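Long-range contacts in citrate synthase (Pyrobaculum aerophilum, PDB 2IBP), which probably condenses oxaloacetate with acetyl-CoA and water to give citrate and CoA, a step of the tricarboxylic acid cycle: residues N85-Y90 with L154-P159; V175-D180 with L188-G193; A223-S228 with R387-R392. One frame throughout, in Å; residues are numbered along the deposited sequence.

How the interactions relate
Interactions 1 and 3 are buried, whereas interaction 2 lies at the surface. Interactions 1 and 2, with centres about 13 Å apart, touch where P159 O meets M190 CE, and helix 141-169, which carries half of interaction 1, leads into the loop and helix 183-192 of interaction 2. Interaction 3 sits on the other side of the chain's centre from interaction 2, about 37 Å between centres, beside the second subunit. Chemistry follows place. Interaction 1 is apolar helix packing with one lysine bond, interaction 2 a tyrosine ring clasped between aliphatic groups, with waters and a salt bridge at its margin, and interaction 3 a serine hydroxyl tying the loop after helix 363-382 to a helix end.

Interaction 1 (N85-Y90 with L154-P159)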
# COMPACT_ATOMS: atom_id res chain seq x y z
N ASN A 85 21.58 -16.20 13.90
CA ASN A 85 22.54 -16.39 12.81
C ASN A 85 21.95 -16.15 11.43
O ASN A 85 22.59 -15.57 10.58
CB ASN A 85 23.15 -17.77 12.88
CG ASN A 85 24.29 -17.85 13.87
OD1 ASN A 85 24.95 -16.84 14.15
ND2 ASN A 85 24.59 -19.05 14.34
N ARG A 86 20.70 -16.56 11.22
CA ARG A 86 20.05 -16.32 9.94
C ARG A 86 19.86 -14.83 9.74
O ARG A 86 20.18 -14.28 8.70
CB ARG A 86 18.69 -17.03 9.84
CG ARG A 86 18.77 -18.55 9.78
CD ARG A 86 17.43 -19.16 9.39
NE ARG A 86 16.33 -18.82 10.30
CZ ARG A 86 16.00 -19.52 11.37
NH1 ARG A 86 16.75 -20.56 11.75
NH2 ARG A 86 14.97 -19.14 12.11
N MET A 87 19.39 -14.16 10.79
CA MET A 87 19.16 -12.72 10.72
C MET A 87 20.46 -12.00 10.41
O MET A 87 20.50 -11.13 9.57
CB MET A 87 18.52 -12.21 12.03
CG MET A 87 17.20 -12.89 12.35
SD MET A 87 15.93 -12.35 11.21
CE MET A 87 15.59 -10.83 12.10
N LYS A 88 21.56 -12.40 11.05
CA LYS A 88 22.84 -11.77 10.77
C LYS A 88 23.24 -11.92 9.31
O LYS A 88 23.77 -10.98 8.71
CB LYS A 88 23.91 -12.32 11.70
CG LYS A 88 23.82 -11.77 13.08
CD LYS A 88 24.76 -12.46 14.04
CE LYS A 88 24.74 -11.76 15.38
NZ LYS A 88 25.70 -12.38 16.32
N LYS A 89 23.03 -13.11 8.75
CA LYS A 89 23.34 -13.39 7.35
C LYS A 89 22.45 -12.53 6.43
O LYS A 89 22.89 -12.09 5.37
CB LYS A 89 23.09 -14.86 7.04
CG LYS A 89 23.46 -15.27 5.63
CD LYS A 89 23.18 -16.76 5.38
CE LYS A 89 21.69 -17.08 5.45
NZ LYS A 89 21.39 -18.50 5.09
N TYR A 90 21.22 -12.30 6.86
CA TYR A 90 20.29 -11.54 6.03
C TYR A 90 20.45 -10.04 6.08
O TYR A 90 19.88 -9.34 5.24
CB TYR A 90 18.84 -11.83 6.44
CG TYR A 90 18.43 -13.27 6.33
CD1 TYR A 90 18.88 -14.07 5.30
CD2 TYR A 90 17.44 -13.76 7.16
CE1 TYR A 90 18.46 -15.38 5.20
CE2 TYR A 90 16.98 -15.04 7.04
CZ TYR A 90 17.49 -15.85 6.07
OH TYR A 90 17.04 -17.14 5.99
N LEU A 154 13.08 -9.48 5.87
CA LEU A 154 12.55 -8.11 5.99
C LEU A 154 12.88 -7.48 7.36
O LEU A 154 13.25 -6.31 7.46
CB LEU A 154 11.04 -8.14 5.74
CG LEU A 154 10.71 -8.18 4.25
CD1 LEU A 154 9.36 -8.80 3.94
CD2 LEU A 154 10.83 -6.79 3.60
N VAL A 155 12.75 -8.26 8.42
CA VAL A 155 13.04 -7.78 9.76
C VAL A 155 14.56 -7.49 9.86
O VAL A 155 14.98 -6.48 10.41
CB VAL A 155 12.61 -8.82 10.79
CG1 VAL A 155 13.07 -8.41 12.20
CG2 VAL A 155 11.10 -9.00 10.73
N ALA A 156 15.37 -8.38 9.30
CA ALA A 156 16.82 -8.22 9.37
C ALA A 156 17.38 -7.07 8.57
O ALA A 156 18.38 -6.46 8.97
CB ALA A 156 17.50 -9.53 8.94
N LYS A 157 16.76 -6.78 7.43
CA LYS A 157 17.29 -5.82 6.49
C LYS A 157 16.88 -4.39 6.77
O LYS A 157 17.57 -3.46 6.33
CB LYS A 157 16.88 -6.20 5.07
CG LYS A 157 17.51 -7.51 4.63
CD LYS A 157 16.93 -8.01 3.34
CE LYS A 157 17.50 -9.39 3.02
NZ LYS A 157 18.92 -9.33 2.63
N MET A 158 15.75 -4.19 7.44
CA MET A 158 15.25 -2.82 7.60
C MET A 158 16.30 -1.86 8.17
O MET A 158 16.50 -0.78 7.63
CB MET A 158 13.96 -2.79 8.39
CG MET A 158 13.15 -1.55 8.16
SD MET A 158 12.48 -1.48 6.47
CE MET A 158 11.39 -2.87 6.46
N PRO A 159 17.02 -2.26 9.24
CA PRO A 159 18.01 -1.31 9.77
C PRO A 159 19.12 -1.00 8.79
O PRO A 159 19.69 0.09 8.83
CB PRO A 159 18.56 -2.04 11.00
CG PRO A 159 17.48 -3.01 11.37
CD PRO A 159 16.94 -3.48 10.06
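A156 and Y90 meet carbon to carbon at the centre of this helix pair, with CB of A156 3.7 Å from CB of Y90. Segments 85-90 and 154-159 cross at -47°, their axes 8.3 Å apart at the closest. The small A156 points at the other helix and lets the backbones come close. Its CB also lies 3.5 Å from the carbonyl O of M87. Y90 starts toward A156, but its ring then leads away. Its CG sits beside the backbone N, and the ring runs back along helix 141-169 to R149, E152 and K153. M87 reaches across with its end. Its chain bends at chi2 and chi3, which brings the SD-CE tip over A156 and against V155. CE of M87 is 3.5 Å from CG1 of V155, a tight carbon contact. The two side chains cross at a slant, and the methionine methyl does the touching. K157 closes the other end of the contact. Its chain is extended up to CE and turns at chi4 (-71°), so that NZ donates to the carbonyl O of Y90 at 2.8 Å. The C=O...N angle is 143°, and NZ lies slightly out of the carbonyl plane. NZ also forms a salt bridge with E120. A methionine in place of K157 would probably leave the carboxylate of E120 without its mate and the carbonyl of Y90 without this donor. The contact thus combines apolar packing with a buried ammonium group. That charge is balanced by a carboxylate, and it satisfies a carbonyl at the C-terminal end of helix 77-90, whose dipole would probably favour a positive charge.

Interaction 2 (V175-D180 with L188-G193); sequences VRPRDD and LYMMFG
The ring of Y189 is held between V175 and R178, one on each face. CG1 of V175 lies 3.7 Å from the ring centroid on one side. CD of R178 lies 3.5 Å from the centroid on the other. Both are CH-pi contacts, and both side chains cross the tyrosine at about a right angle. CG of Y189 is anti to the backbone N (chi1 166°), which swings the ring off helix 183-192 and into the loop. R178 lays its aliphatic part over the ring, then turns at chi3. Its guanidinium plane stands 80° from the ring plane, so the group does not stack flat. Its CZ is 5.0 Å from the ring centroid, at most a weak cation-pi attraction. The turn instead presents NE and NH2 side-on to D180, in a salt bridge with one nitrogen to each carboxylate oxygen. NH2 of R178 is 2.7 Å from OD2 of D180, and both bonds lie close to the guanidinium plane. Polar atoms lie at the ring edge: R176 O near its plane, and water 2, which links Y189 OH to that carbonyl. Beneath, M190 runs under the loop backbone. Its SD is 3.8 Å from CG of P177, and its CG is 3.3 Å from V175 O. Water 1 joins V175 N to M190 O. At the helix end, CG2 of V175 packs 3.9 Å from CA of G193, which leaves the helix with positive phi. No direct hydrogen bond joins the two segments. Carbon contacts and bridging waters hold 175-180 to 188-193, and R178 N is bonded to OD1 of N186, earlier in the same helix. The arginine charge is paired within the loop, which fits a surface site open to solvent.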
# COMPACT_ATOMS: atom_id res chain seq x y z
N VAL A 175 28.50 1.84 6.12
CA VAL A 175 29.12 0.98 7.12
C VAL A 175 28.33 -0.30 7.07
O VAL A 175 27.16 -0.37 7.47
CB VAL A 175 29.15 1.60 8.51
CG1 VAL A 175 29.69 0.61 9.53
CG2 VAL A 175 30.00 2.88 8.51
N ARG A 176 28.98 -1.34 6.58
CA ARG A 176 28.28 -2.60 6.42
C ARG A 176 28.06 -3.31 7.74
O ARG A 176 28.73 -3.01 8.74
CB ARG A 176 28.97 -3.47 5.37
CG ARG A 176 28.95 -2.81 4.00
CD ARG A 176 29.51 -3.66 2.89
NE ARG A 176 29.51 -2.92 1.64
CZ ARG A 176 28.48 -2.83 0.81
NH1 ARG A 176 27.34 -3.45 1.08
NH2 ARG A 176 28.58 -2.12 -0.31
N PRO A 177 27.07 -4.21 7.78
CA PRO A 177 26.72 -4.85 9.03
C PRO A 177 27.83 -5.68 9.65
O PRO A 177 28.53 -6.41 8.95
CB PRO A 177 25.56 -5.78 8.67
CG PRO A 177 25.06 -5.31 7.35
CD PRO A 177 26.20 -4.66 6.66
N ARG A 178 27.99 -5.51 10.96
CA ARG A 178 28.94 -6.31 11.73
C ARG A 178 28.26 -7.53 12.31
O ARG A 178 27.33 -7.47 13.13
CB ARG A 178 29.62 -5.50 12.82
CG ARG A 178 30.94 -4.90 12.41
CD ARG A 178 31.54 -4.08 13.50
NE ARG A 178 31.81 -4.87 14.70
CZ ARG A 178 32.28 -4.34 15.82
NH1 ARG A 178 32.48 -3.03 15.92
NH2 ARG A 178 32.50 -5.11 16.87
N ASP A 179 28.78 -8.67 11.90
CA ASP A 179 28.25 -9.95 12.26
C ASP A 179 28.32 -10.22 13.76
O ASP A 179 27.53 -11.00 14.29
CB ASP A 179 29.09 -10.98 11.52
CG ASP A 179 28.28 -12.09 10.96
OD1 ASP A 179 27.13 -11.82 10.55
OD2 ASP A 179 28.86 -13.17 10.76
N ASP A 180 29.24 -9.56 14.46
CA ASP A 180 29.42 -9.79 15.89
C ASP A 180 28.55 -8.92 16.79
O ASP A 180 28.62 -9.02 18.02
CB ASP A 180 30.89 -9.64 16.30
CG ASP A 180 31.42 -8.25 16.06
OD1 ASP A 180 31.10 -7.64 15.02
OD2 ASP A 180 32.23 -7.78 16.89
N LEU A 188 23.17 1.01 15.30
CA LEU A 188 23.90 2.22 15.70
C LEU A 188 25.30 2.24 15.11
O LEU A 188 25.82 3.29 14.74
CB LEU A 188 23.95 2.36 17.22
CG LEU A 188 22.61 2.65 17.89
CD1 LEU A 188 22.78 2.70 19.40
CD2 LEU A 188 21.97 3.93 17.33
N TYR A 189 25.94 1.08 15.04
CA TYR A 189 27.24 0.97 14.40
C TYR A 189 27.16 1.37 12.91
O TYR A 189 27.98 2.12 12.40
CB TYR A 189 27.77 -0.47 14.56
CG TYR A 189 28.93 -0.78 13.67
CD1 TYR A 189 30.18 -0.24 13.90
CD2 TYR A 189 28.76 -1.59 12.56
CE1 TYR A 189 31.23 -0.50 13.04
CE2 TYR A 189 29.79 -1.86 11.70
CZ TYR A 189 31.03 -1.31 11.95
OH TYR A 189 32.06 -1.59 11.08
N MET A 190 26.12 0.89 12.21
CA MET A 190 25.96 1.22 10.81
C MET A 190 25.62 2.69 10.59
O MET A 190 25.98 3.28 9.57
CB MET A 190 24.90 0.33 10.17
CG MET A 190 25.28 -1.13 10.09
SD MET A 190 24.13 -2.04 9.05
CE MET A 190 22.63 -1.75 9.97
N MET A 191 24.93 3.29 11.55
CA MET A 191 24.58 4.71 11.45
C MET A 191 25.80 5.57 11.63
O MET A 191 26.07 6.45 10.82
CB MET A 191 23.57 5.11 12.51
CG MET A 191 22.17 4.59 12.28
SD MET A 191 21.33 5.51 10.97
CE MET A 191 21.06 7.09 11.80
N PHE A 192 26.57 5.29 12.68
CA PHE A 192 27.64 6.20 13.07
C PHE A 192 29.08 5.72 12.91
O PHE A 192 30.01 6.51 13.07
CB PHE A 192 27.38 6.69 14.47
CG PHE A 192 26.01 7.28 14.65
CD1 PHE A 192 25.61 8.38 13.90
CD2 PHE A 192 25.12 6.75 15.56
CE1 PHE A 192 24.35 8.92 14.06
CE2 PHE A 192 23.88 7.32 15.75
CZ PHE A 192 23.49 8.40 14.99
N GLY A 193 29.27 4.45 12.56
CA GLY A 193 30.60 3.92 12.26
C GLY A 193 31.46 3.57 13.45
O GLY A 193 32.67 3.36 13.31
O HOH W 1 25.84 2.07 7.07
O HOH W 2 31.36 -3.05 8.89

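Interaction 3 (A223-S228 with R387-R392)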
# COMPACT_ATOMS: atom_id res chain seq x y z
N ALA A 223 -0.63 -3.29 4.59
CA ALA A 223 0.04 -4.57 4.36
C ALA A 223 -0.99 -5.68 4.12
O ALA A 223 -0.78 -6.54 3.25
CB ALA A 223 0.93 -4.92 5.55
N HIS A 224 -2.08 -5.68 4.89
CA HIS A 224 -3.15 -6.67 4.68
C HIS A 224 -3.78 -6.55 3.32
O HIS A 224 -4.08 -7.53 2.67
CB HIS A 224 -4.28 -6.53 5.70
CG HIS A 224 -3.99 -7.16 7.03
ND1 HIS A 224 -3.31 -6.51 8.03
CD2 HIS A 224 -4.37 -8.36 7.54
CE1 HIS A 224 -3.28 -7.28 9.11
NE2 HIS A 224 -3.90 -8.41 8.83
N VAL A 225 -4.07 -5.32 2.92
CA VAL A 225 -4.77 -5.12 1.64
C VAL A 225 -3.90 -5.62 0.48
O VAL A 225 -4.38 -6.30 -0.42
CB VAL A 225 -5.17 -3.65 1.45
CG1 VAL A 225 -5.75 -3.43 0.05
CG2 VAL A 225 -6.20 -3.27 2.50
N VAL A 226 -2.63 -5.27 0.51
CA VAL A 226 -1.70 -5.69 -0.51
C VAL A 226 -1.52 -7.19 -0.44
O VAL A 226 -1.64 -7.88 -1.45
CB VAL A 226 -0.36 -4.95 -0.38
CG1 VAL A 226 0.70 -5.60 -1.27
CG2 VAL A 226 -0.55 -3.47 -0.70
N ALA A 227 -1.30 -7.73 0.75
CA ALA A 227 -1.11 -9.17 0.89
C ALA A 227 -2.33 -9.95 0.47
O ALA A 227 -2.22 -11.10 0.00
CB ALA A 227 -0.71 -9.53 2.30
N SER A 228 -3.51 -9.33 0.57
CA SER A 228 -4.77 -10.04 0.29
C SER A 228 -4.92 -10.47 -1.18
O SER A 228 -5.72 -11.35 -1.49
CB SER A 228 -6.00 -9.26 0.72
OG SER A 228 -6.29 -8.22 -0.20
N ARG A 387 -8.40 -13.74 2.13
CA ARG A 387 -9.52 -13.33 1.29
C ARG A 387 -9.16 -11.97 0.74
O ARG A 387 -8.87 -11.06 1.50
CB ARG A 387 -10.84 -13.24 2.06
CG ARG A 387 -12.04 -12.86 1.19
CD ARG A 387 -12.34 -13.97 0.20
NE ARG A 387 -13.63 -13.81 -0.48
CZ ARG A 387 -14.78 -14.33 -0.06
NH1 ARG A 387 -14.83 -15.03 1.07
NH2 ARG A 387 -15.89 -14.14 -0.76
N ILE A 388 -9.22 -11.80 -0.57
CA ILE A 388 -8.93 -10.50 -1.16
C ILE A 388 -9.94 -9.47 -0.65
O ILE A 388 -11.13 -9.74 -0.52
CB ILE A 388 -8.95 -10.57 -2.68
CG1 ILE A 388 -8.48 -9.25 -3.29
CG2 ILE A 388 -10.32 -10.99 -3.16
CD1 ILE A 388 -8.21 -9.35 -4.77
N PHE A 389 -9.44 -8.28 -0.33
CA PHE A 389 -10.32 -7.20 0.11
C PHE A 389 -11.15 -6.70 -1.07
O PHE A 389 -10.62 -6.47 -2.16
CB PHE A 389 -9.56 -6.09 0.81
CG PHE A 389 -9.14 -6.45 2.21
CD1 PHE A 389 -10.02 -6.27 3.27
CD2 PHE A 389 -7.95 -7.09 2.43
CE1 PHE A 389 -9.64 -6.63 4.57
CE2 PHE A 389 -7.60 -7.49 3.70
CZ PHE A 389 -8.43 -7.26 4.77
N ARG A 390 -12.46 -6.61 -0.84
CA ARG A 390 -13.43 -6.23 -1.87
C ARG A 390 -14.43 -5.18 -1.37
O ARG A 390 -15.63 -5.42 -1.41
CB ARG A 390 -14.22 -7.48 -2.28
CG ARG A 390 -13.42 -8.55 -3.00
CD ARG A 390 -14.26 -9.81 -3.22
NE ARG A 390 -13.52 -10.84 -3.95
CZ ARG A 390 -13.88 -12.12 -4.04
NH1 ARG A 390 -14.95 -12.56 -3.38
NH2 ARG A 390 -13.14 -12.98 -4.74
N PRO A 391 -13.94 -4.04 -0.87
CA PRO A 391 -14.88 -3.02 -0.41
C PRO A 391 -15.50 -2.36 -1.62
O PRO A 391 -15.17 -2.70 -2.76
CB PRO A 391 -13.99 -2.02 0.32
CG PRO A 391 -12.69 -2.11 -0.46
CD PRO A 391 -12.55 -3.58 -0.78
N ARG A 392 -16.40 -1.41 -1.39
CA ARG A 392 -17.01 -0.73 -2.51
C ARG A 392 -17.32 0.69 -2.15
O ARG A 392 -17.15 1.12 -1.01
CB ARG A 392 -18.27 -1.47 -2.97
CG ARG A 392 -19.39 -1.49 -1.99
CD ARG A 392 -20.48 -2.45 -2.47
NE ARG A 392 -21.62 -2.50 -1.56
CZ ARG A 392 -22.78 -1.89 -1.76
NH1 ARG A 392 -23.00 -1.18 -2.87
NH2 ARG A 392 -23.75 -2.02 -0.86
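The backbones come closest at the end of helix 218-227, where CA of S228 lies 4.4 Å from CA of I388, and the irregular 387-392 segment then runs off toward strand 392-395. The arrangement belongs to the largely helical citrate synthase fold, and it fixes the chain that follows helix 363-382 to the end of another helix. S228 is the polar hub. Its CB points at segment 387-392, and chi1 of 77° puts OG between the backbone N and the carbonyl carbon. From there OG donates back to V225 O at 2.7 Å. It also accepts from the backbone N of F389 at 3.2 Å, in a nearly straight bond (166°). One hydroxyl thus serves both segments. The carbonyl O of S228 accepts from N386 ND2, and its CA-H...O contact with CA of I388, at 3.3 Å, is an extra. F389 turns its ring to the helix. CG2 of V225 sits over one face, and H224 O lies near the ring plane at the edge. Y382 of helix 363-382 meets the F389 ring with its own, the planes nearly parallel. H224 adds its CB beside the phenylalanine edge, while its imidazole bonds T220 and K32. The second subunit lies close by. R387 forms a salt bridge with E27 of that subunit, and R392 joins a parallel beta ladder with one of its strands. The segment therefore links a buried helix end to the dimer interface. At the ring edge, CD2 of F389 lies 3.3 Å from S228 OG.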